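Side-chain contact in coatomer subunit delta (Saccharomyces cerevisiae, PDB 5FJZ), which probably helps the coatomer coat drive budding from Golgi membranes and retrograde Golgi-to-ER transport of dilysine-tagged proteins: residues 90-93 with 94-97. Residues are numbered along the deposited sequence; the frame is centred on the assembly and turned at random.
Sequences LRDK and SKAF
A type I beta turn from Asp92 to Lys95 reverses the chain in the loop between strands 87-88 and 104-113 of the mu-homology domain, and the Asp92 side chain folds back on Ser94. Lys95 N closes the turn on Asp92 O at 3.1 Å, a nearly straight bond (169°) whose donor stands above the carbonyl plane. Asp92 CG lies anti to the backbone N (chi1 -175°), which brings the carboxylate to Ser94. There Asp92 OD1 takes two bonds, from Ser94 N on the anti side at 3.0 Å and from Ser94 OG on the syn side at 2.9 Å, both tilted out of the carboxylate plane. Two donors thus hold Asp92 OD1, both from the same face of its plane, and the pair of bonds restrains the group's rotation. The Asp92 OD1 to Ser94 N bond is an Asx turn, overlapping the type I turn that starts at the same residue. Asp92 OD2 lies against the aliphatic part of Lys95, 3.1 Å from Lys95 CD, and makes a long salt bridge to Lys95 NZ (3.7 Å). Flanking the turn, Leu90 and Phe97 bring the two arms together. Leu90 CG sits over one face of the Phe97 ring, offset toward its rim, in a CH-pi contact 4.3 Å from the centroid; Leu90 CD2 reaches Phe97 CE1 at 3.8 Å, while Leu90 CD1 packs against the backbone of Lys95 and Ala96. Leu90 and Phe97 each pack on an aromatic side chain of the bound Dsl1 peptide, within the region that interacts with DSL1, and Phe97 rests on Leu44 and Ile46 of strand 33-46.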
loop_
_atom_site.group_PDB
_atom_site.type_symbol
_atom_site.label_atom_id
_atom_site.label_comp_id
_atom_site.label_asym_id
_atom_site.label_seq_id
_atom_site.Cartn_x
_atom_site.Cartn_y
_atom_site.Cartn_z
ATOM N N LEU A 90 -20.451 -24.797 2.209
ATOM C CA LEU A 90 -20.321 -24.232 0.844
ATOM C C LEU A 90 -21.653 -23.874 0.197
ATOM O O LEU A 90 -22.642 -24.547 0.412
ATOM C CB LEU A 90 -19.522 -25.198 -0.039
ATOM C CG LEU A 90 -18.066 -25.316 0.402
ATOM C CD1 LEU A 90 -17.406 -26.482 -0.285
ATOM C CD2 LEU A 90 -17.297 -24.044 0.093
ATOM N N ARG A 91 -21.665 -22.782 -0.568
ATOM C CA ARG A 91 -22.874 -22.324 -1.296
ATOM C C ARG A 91 -23.171 -23.343 -2.443
ATOM O O ARG A 91 -24.320 -23.697 -2.666
ATOM C CB ARG A 91 -22.902 -20.741 -1.570
ATOM C CG ARG A 91 -22.269 -20.125 -2.803
ATOM C CD ARG A 91 -22.890 -18.755 -3.225
ATOM N NE ARG A 91 -22.923 -17.802 -2.110
ATOM C CZ ARG A 91 -23.998 -17.266 -1.497
ATOM N NH1 ARG A 91 -25.236 -17.530 -1.901
ATOM N NH2 ARG A 91 -23.838 -16.440 -0.428
ATOM N N ASP A 92 -22.145 -23.962 -3.036
ATOM C CA ASP A 92 -22.326 -25.096 -4.004
ATOM C C ASP A 92 -22.192 -26.413 -3.301
ATOM O O ASP A 92 -21.092 -26.827 -2.942
ATOM C CB ASP A 92 -21.266 -24.994 -5.110
ATOM C CG ASP A 92 -21.445 -26.030 -6.226
ATOM O OD1 ASP A 92 -22.000 -27.145 -6.029
ATOM O OD2 ASP A 92 -20.942 -25.714 -7.325
ATOM N N LYS A 93 -23.310 -27.114 -3.081
ATOM C CA LYS A 93 -23.300 -28.302 -2.172
ATOM C C LYS A 93 -22.580 -29.512 -2.812
ATOM O O LYS A 93 -22.256 -30.469 -2.150
ATOM C CB LYS A 93 -24.732 -28.673 -1.771
ATOM C CG LYS A 93 -25.570 -27.523 -1.185
ATOM C CD LYS A 93 -24.972 -26.880 0.071
ATOM C CE LYS A 93 -24.938 -27.839 1.271
ATOM N NZ LYS A 93 -25.124 -27.193 2.613
ATOM N N SER A 94 -22.309 -29.465 -4.114
ATOM C CA SER A 94 -21.541 -30.542 -4.687
ATOM C C SER A 94 -20.022 -30.365 -4.499
ATOM O O SER A 94 -19.296 -31.244 -4.861
ATOM C CB SER A 94 -21.803 -30.667 -6.195
ATOM O OG SER A 94 -21.079 -29.706 -6.923
ATOM N N LYS A 95 -19.534 -29.226 -4.005
ATOM C CA LYS A 95 -18.086 -29.052 -3.914
ATOM C C LYS A 95 -17.573 -29.352 -2.542
ATOM O O LYS A 95 -18.346 -29.593 -1.652
ATOM C CB LYS A 95 -17.737 -27.635 -4.352
ATOM C CG LYS A 95 -17.358 -27.591 -5.820
ATOM C CD LYS A 95 -18.097 -26.486 -6.530
ATOM C CE LYS A 95 -17.628 -26.339 -7.979
ATOM N NZ LYS A 95 -18.014 -27.490 -8.840
ATOM N N ALA A 96 -16.258 -29.346 -2.367
ATOM C CA ALA A 96 -15.656 -29.605 -1.064
ATOM C C ALA A 96 -14.617 -28.537 -0.822
ATOM O O ALA A 96 -14.265 -27.778 -1.747
ATOM C CB ALA A 96 -14.982 -30.937 -1.057
ATOM N N PHE A 97 -14.127 -28.438 0.409
ATOM C CA PHE A 97 -13.112 -27.433 0.684
ATOM C C PHE A 97 -11.784 -27.831 0.108
ATOM O O PHE A 97 -11.367 -28.988 0.218
ATOM C CB PHE A 97 -12.934 -27.225 2.203
ATOM C CG PHE A 97 -14.049 -26.443 2.839
ATOM C CD1 PHE A 97 -14.172 -25.114 2.612
ATOM C CD2 PHE A 97 -14.941 -27.060 3.657
ATOM C CE1 PHE A 97 -15.190 -24.365 3.179
ATOM C CE2 PHE A 97 -15.951 -26.341 4.248
ATOM C CZ PHE A 97 -16.043 -24.994 4.056
#